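Local coordinates for large exoprotein involved in heme utilization or adhesion (Yersinia kristensenii ATCC 33638, PDB 5E3E) that probably acts as an RNA-cleaving toxin of the RNase A superfamily in contact-dependent growth inhibition, and is bound here by its immunity protein, at residues T32-T35 against T36-V40; S47-A50 against K51-Y55. All coordinates share one frame; numbering follows the deposited sequence.

Interaction 1 of 2, residues T32-T35 against T36-V40; sequences TDRT and TAEAV
Thr36 meets Asp33 twice at a single carboxylate oxygen. Its backbone N gives a 2.9 Å bond to Asp33 OD1, which it reaches nearly along the C-O direction, while its hydroxyl OG1 donates to the same OD1 at 2.6 Å from above the carboxylate plane. Two donors therefore grip one oxygen and fix the rotation of the aspartate. Asp33 can offer OD1 because its CG stands between its own N and carbonyl carbon (chi1 47°), which turns the carboxylate back over the first turn. A water held by Thr32 OG1 adds a weak bond to Thr36 OG1. This is the N-cap of helix 34-47, reached from strand 27-31 through the single loop residue Thr32; the carboxylate stands at the helix N-terminus, where the positive end of the helix dipole would be expected to stabilise a negative charge. At Ala37 the regular helical pattern begins, its N bonding Asp33 O at 3.0 Å, and its methyl group faces inward onto Phe31 and Val9. Glu38 N bonds Arg34 O, one turn back. Their side chains cross aslant, Glu38 OE2 lying 3.4 Å from Arg34 CG. The salt bridge from Arg34 NE to Glu38 OE2 is long, 3.9 Å, with the planes of the two charged groups 44° apart and no N-H aimed at the oxygen. Ala39 N repeats the backbone bond with Thr35 O.

Interaction 2 of 2, residues S47-A50 against K51-Y55; sequences SNQA and KIDSY
Gln49 and Asp53, one turn apart, link their side chains at the start of helix 49-58, an i to i+4 pair in its first turn. Asn48 occupies the N-cap position of this helix, yet its side chain makes no capping bond.

From CB, the glutamine chain sets out with CG anti to the backbone N (chi1 -167°), then bends at chi2 (60°), which swings the amide back toward the following turn. CG passes 4.0 Å from Asp53 OD2, and CD lies 4.1 Å from Asp53 OD1. At the amide the two branches part: OE1 lies 4.2 Å from Ile52 CD1, whereas NE2 lies 4.0 Å from Ile52 CG2 and donates to Asp53 OD1 at 3.1 Å. The acceptor lies in the amide plane and the N-H points fairly straight at it, but the amide approaches the carboxylate from above its plane, the two planes being 52° apart.

Asn48 and Lys51 run side by side in the same direction, the asparagine OD1 resting near Lys51 CD. Water joins their ends, donating to OD1 and accepting from Lys51 NZ. Asn48 ND2 also bonds Ala44 O in helix 34-47 and Asp67 O of strand 63-68, and Lys51 NZ bonds Glu65 O of the same strand, joining the helix start to both. Ile52 turns inward onto Leu64 of strand 63-68. On the Ala50 carbonyl, two donors of Ser54 meet O from opposite faces of its plane, Ser54 N at 3.0 Å and Ser54 OG at 3.1 Å.

Overall arrangement
Both contacts open a helix, and the two helices, 34-47 and 49-58, follow each other in the chain; the contacts do not touch and lie about 21 Å apart, centre to centre. Each is a surface contact with one buried residue, Ala37 in interaction 1 and Ile52 in interaction 2. The centre of interaction 1 is about 10 Å from the centre of the molecule, against about 17 Å; its helix packs on strand 27-31, that of interaction 2 on strand 63-68. An acidic side chain caps the first helix, while at the second the corresponding amide bonds backbone carbonyls outside the contact. The pairs one turn apart differ too, a long charge pairing against a directed amide bond.

Interaction 1 of 2, residues T32-T35 against T36-V40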
ATOM      1  N   THR B  32      -5.298  16.485   5.880  1.00 14.59           N
ATOM      2  CA  THR B  32      -5.518  17.606   6.810  1.00 15.84           C
ATOM      3  C   THR B  32      -6.947  17.620   7.352  1.00 16.60           C
ATOM      4  O   THR B  32      -7.168  17.868   8.520  1.00 17.11           O
ATOM      5  CB  THR B  32      -5.276  18.903   6.081  1.00 16.53           C
ATOM      6  OG1 THR B  32      -3.942  18.876   5.577  1.00 17.15           O
ATOM      7  CG2 THR B  32      -5.416  20.110   7.026  1.00 17.30           C
ATOM      8  N   ASP B  33      -7.904  17.417   6.465  1.00 17.15           N
ATOM      9  CA  ASP B  33      -9.320  17.521   6.838  1.00 18.52           C
ATOM     10  C   ASP B  33     -10.179  16.879   5.799  1.00 18.56           C
ATOM     11  O   ASP B  33      -9.681  16.456   4.770  1.00 17.67           O
ATOM     12  CB  ASP B  33      -9.748  18.992   7.045  1.00 19.44           C
ATOM     13  CG  ASP B  33      -9.284  19.916   5.937  1.00 20.88           C
ATOM     14  OD1 ASP B  33      -9.490  19.611   4.749  1.00 22.49           O
ATOM     15  OD2 ASP B  33      -8.728  20.992   6.270  1.00 23.16           O
ATOM     16  N   ARG B  34     -11.485  16.816   6.065  1.00 20.02           N
ATOM     17  CA  ARG B  34     -12.424  16.152   5.146  1.00 21.61           C
ATOM     18  C   ARG B  34     -12.502  16.824   3.788  1.00 21.29           C
ATOM     19  O   ARG B  34     -12.528  16.163   2.762  1.00 20.73           O
ATOM     20  CB  ARG B  34     -13.828  16.043   5.791  1.00 25.27           C
ATOM     21  CG  ARG B  34     -14.753  15.044   5.086  1.00 29.10           C
ATOM     22  CD  ARG B  34     -16.010  14.717   5.905  1.00 34.79           C
ATOM     23  NE  ARG B  34     -16.305  13.267   5.887  1.00 41.85           N
ATOM     24  CZ  ARG B  34     -17.388  12.690   6.414  1.00 44.73           C
ATOM     25  NH1 ARG B  34     -18.337  13.419   6.999  1.00 47.55           N
ATOM     26  NH2 ARG B  34     -17.528  11.367   6.341  1.00 46.65           N
ATOM     27  N   THR B  35     -12.500  18.150   3.749  1.00 21.68           N
ATOM     28  CA  THR B  35     -12.567  18.835   2.473  1.00 22.19           C
ATOM     29  C   THR B  35     -11.385  18.468   1.586  1.00 20.98           C
ATOM     30  O   THR B  35     -11.541  18.258   0.385  1.00 21.16           O
ATOM     31  CB  THR B  35     -12.626  20.358   2.689  1.00 23.45           C
ATOM     32  OG1 THR B  35     -13.850  20.643   3.343  1.00 25.60           O
ATOM     33  CG2 THR B  35     -12.593  21.121   1.381  1.00 24.65           C
ATOM     34  N   THR B  36     -10.211  18.386   2.187  1.00 20.21           N
ATOM     35  CA  THR B  36      -9.007  18.002   1.463  1.00 19.72           C
ATOM     36  C   THR B  36      -9.064  16.543   1.009  1.00 18.88           C
ATOM     37  O   THR B  36      -8.736  16.242  -0.123  1.00 17.98           O
ATOM     38  CB  THR B  36      -7.771  18.241   2.345  1.00 20.19           C
ATOM     39  OG1 THR B  36      -7.752  19.615   2.765  1.00 20.91           O
ATOM     40  CG2 THR B  36      -6.511  17.905   1.607  1.00 20.17           C
ATOM     41  N   ALA B  37      -9.481  15.642   1.896  1.00 18.32           N
ATOM     42  CA  ALA B  37      -9.555  14.227   1.536  1.00 18.18           C
ATOM     43  C   ALA B  37     -10.499  14.041   0.374  1.00 18.59           C
ATOM     44  O   ALA B  37     -10.230  13.254  -0.539  1.00 18.30           O
ATOM     45  CB  ALA B  37     -10.016  13.412   2.702  1.00 17.72           C
ATOM     46  N   GLU B  38     -11.632  14.735   0.425  1.00 19.93           N
ATOM     47  CA  GLU B  38     -12.625  14.627  -0.638  1.00 21.08           C
ATOM     48  C   GLU B  38     -12.092  15.193  -1.955  1.00 20.63           C
ATOM     49  O   GLU B  38     -12.293  14.598  -3.012  1.00 20.60           O
ATOM     50  CB  GLU B  38     -13.943  15.294  -0.220  1.00 23.25           C
ATOM     51  CG  GLU B  38     -14.778  14.408   0.709  1.00 26.53           C
ATOM     52  CD  GLU B  38     -16.047  15.065   1.238  1.00 30.12           C
ATOM     53  OE1 GLU B  38     -16.522  16.079   0.671  1.00 35.17           O
ATOM     54  OE2 GLU B  38     -16.583  14.558   2.242  1.00 32.87           O
ATOM     55  N   ALA B  39     -11.434  16.343  -1.891  1.00 20.28           N
ATOM     56  CA  ALA B  39     -10.896  17.004  -3.089  1.00 20.65           C
ATOM     57  C   ALA B  39      -9.830  16.149  -3.763  1.00 19.89           C
ATOM     58  O   ALA B  39      -9.824  16.003  -4.980  1.00 21.16           O
ATOM     59  CB  ALA B  39     -10.322  18.401  -2.747  1.00 21.29           C
ATOM     60  N   VAL B  40      -8.924  15.588  -2.966  1.00 18.93           N
ATOM     61  CA  VAL B  40      -7.872  14.721  -3.462  1.00 18.60           C
ATOM     62  C   VAL B  40      -8.457  13.449  -4.056  1.00 18.46           C
ATOM     63  O   VAL B  40      -8.058  13.046  -5.149  1.00 18.71           O
ATOM     64  CB  VAL B  40      -6.868  14.376  -2.340  1.00 18.35           C
ATOM     65  CG1 VAL B  40      -5.915  13.264  -2.756  1.00 18.16           C
ATOM     66  CG2 VAL B  40      -6.068  15.631  -1.948  1.00 18.16           C
TER
HETATM   67  O   HOH W   1      -4.540  20.837   3.156  1.00 35.41           O

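Interaction 2 of 2, residues S47-A50 against K51-Y55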
ATOM      1  N   SER B  47      -8.327  12.045 -12.707  1.00 29.10           N
ATOM      2  CA  SER B  47      -7.091  11.945 -13.478  1.00 29.66           C
ATOM      3  C   SER B  47      -6.659  10.502 -13.807  1.00 29.44           C
ATOM      4  O   SER B  47      -5.715  10.313 -14.579  1.00 30.14           O
ATOM      5  CB  SER B  47      -5.967  12.735 -12.811  1.00 30.39           C
ATOM      6  OG  SER B  47      -5.421  12.046 -11.722  1.00 30.45           O
ATOM      7  N   ASN B  48      -7.341   9.495 -13.250  1.00 27.71           N
ATOM      8  CA  ASN B  48      -7.024   8.078 -13.524  1.00 26.55           C
ATOM      9  C   ASN B  48      -8.185   7.322 -14.143  1.00 26.78           C
ATOM     10  O   ASN B  48      -8.247   6.093 -14.067  1.00 25.86           O
ATOM     11  CB  ASN B  48      -6.619   7.371 -12.233  1.00 25.72           C
ATOM     12  CG  ASN B  48      -5.237   7.765 -11.772  1.00 26.00           C
ATOM     13  OD1 ASN B  48      -4.228   7.232 -12.249  1.00 26.65           O
ATOM     14  ND2 ASN B  48      -5.179   8.690 -10.837  1.00 25.78           N
ATOM     15  N   GLN B  49      -9.105   8.043 -14.758  1.00 28.21           N
ATOM     16  CA  GLN B  49     -10.366   7.436 -15.167  1.00 30.37           C
ATOM     17  C   GLN B  49     -10.154   6.395 -16.251  1.00 30.85           C
ATOM     18  O   GLN B  49     -10.874   5.394 -16.292  1.00 30.27           O
ATOM     19  CB  GLN B  49     -11.364   8.501 -15.636  1.00 32.46           C
ATOM     20  CG  GLN B  49     -12.786   7.979 -15.785  1.00 34.01           C
ATOM     21  CD  GLN B  49     -13.338   7.438 -14.482  1.00 34.70           C
ATOM     22  OE1 GLN B  49     -13.338   8.128 -13.465  1.00 35.37           O
ATOM     23  NE2 GLN B  49     -13.789   6.187 -14.500  1.00 35.79           N
ATOM     24  N   ALA B  50      -9.156   6.616 -17.107  1.00 30.37           N
ATOM     25  CA  ALA B  50      -8.794   5.643 -18.149  1.00 31.95           C
ATOM     26  C   ALA B  50      -8.303   4.321 -17.562  1.00 30.97           C
ATOM     27  O   ALA B  50      -8.713   3.242 -18.001  1.00 30.24           O
ATOM     28  CB  ALA B  50      -7.731   6.235 -19.076  1.00 33.09           C
ATOM     29  N   LYS B  51      -7.407   4.426 -16.587  1.00 29.94           N
ATOM     30  CA  LYS B  51      -6.909   3.294 -15.806  1.00 29.40           C
ATOM     31  C   LYS B  51      -8.039   2.544 -15.034  1.00 28.13           C
ATOM     32  O   LYS B  51      -8.056   1.307 -14.973  1.00 27.07           O
ATOM     33  CB  LYS B  51      -5.862   3.841 -14.842  1.00 31.37           C
ATOM     34  CG  LYS B  51      -4.983   2.855 -14.137  1.00 32.46           C
ATOM     35  CD  LYS B  51      -4.010   3.603 -13.249  1.00 33.20           C
ATOM     36  CE  LYS B  51      -3.281   2.653 -12.325  1.00 34.36           C
ATOM     37  NZ  LYS B  51      -2.336   3.416 -11.457  1.00 35.38           N
ATOM     38  N   ILE B  52      -8.980   3.282 -14.452  1.00 25.58           N
ATOM     39  CA  ILE B  52     -10.110   2.668 -13.756  1.00 25.84           C
ATOM     40  C   ILE B  52     -11.005   1.913 -14.761  1.00 27.61           C
ATOM     41  O   ILE B  52     -11.484   0.797 -14.487  1.00 27.18           O
ATOM     42  CB  ILE B  52     -10.960   3.720 -13.018  1.00 25.48           C
ATOM     43  CG1 ILE B  52     -10.165   4.325 -11.850  1.00 25.71           C
ATOM     44  CG2 ILE B  52     -12.255   3.113 -12.497  1.00 25.15           C
ATOM     45  CD1 ILE B  52     -10.755   5.620 -11.324  1.00 25.98           C
ATOM     46  N   ASP B  53     -11.237   2.547 -15.905  1.00 30.19           N
ATOM     47  CA  ASP B  53     -12.117   1.973 -16.943  1.00 32.66           C
ATOM     48  C   ASP B  53     -11.544   0.674 -17.478  1.00 31.85           C
ATOM     49  O   ASP B  53     -12.275  -0.291 -17.619  1.00 32.38           O
ATOM     50  CB  ASP B  53     -12.371   2.978 -18.086  1.00 35.00           C
ATOM     51  CG  ASP B  53     -13.358   4.089 -17.701  1.00 37.85           C
ATOM     52  OD1 ASP B  53     -14.056   3.985 -16.654  1.00 39.39           O
ATOM     53  OD2 ASP B  53     -13.446   5.080 -18.472  1.00 40.47           O
ATOM     54  N   SER B  54     -10.243   0.640 -17.749  1.00 31.64           N
ATOM     55  CA  SER B  54      -9.575  -0.607 -18.174  1.00 31.65           C
ATOM     56  C   SER B  54      -9.621  -1.663 -17.092  1.00 29.42           C
ATOM     57  O   SER B  54      -9.813  -2.836 -17.387  1.00 28.92           O
ATOM     58  CB  SER B  54      -8.105  -0.360 -18.522  1.00 32.71           C
ATOM     59  OG  SER B  54      -7.998   0.632 -19.527  1.00 36.39           O
ATOM     60  N   TYR B  55      -9.403  -1.236 -15.843  1.00 26.84           N
ATOM     61  CA  TYR B  55      -9.416  -2.148 -14.705  1.00 25.48           C
ATOM     62  C   TYR B  55     -10.785  -2.832 -14.588  1.00 26.28           C
ATOM     63  O   TYR B  55     -10.847  -4.050 -14.459  1.00 27.22           O
ATOM     64  CB  TYR B  55      -9.017  -1.426 -13.405  1.00 23.95           C
ATOM     65  CG  TYR B  55      -9.391  -2.158 -12.127  1.00 22.30           C
ATOM     66  CD1 TYR B  55      -8.599  -3.209 -11.636  1.00 21.51           C
ATOM     67  CD2 TYR B  55     -10.521  -1.811 -11.412  1.00 22.21           C
ATOM     68  CE1 TYR B  55      -8.933  -3.864 -10.474  1.00 20.98           C
ATOM     69  CE2 TYR B  55     -10.860  -2.469 -10.245  1.00 21.82           C
ATOM     70  CZ  TYR B  55     -10.048  -3.502  -9.786  1.00 21.48           C
ATOM     71  OH  TYR B  55     -10.369  -4.189  -8.639  1.00 21.96           O
TER
HETATM   72  O   HOH W   2      -2.064   6.337 -10.582  1.00 19.19           O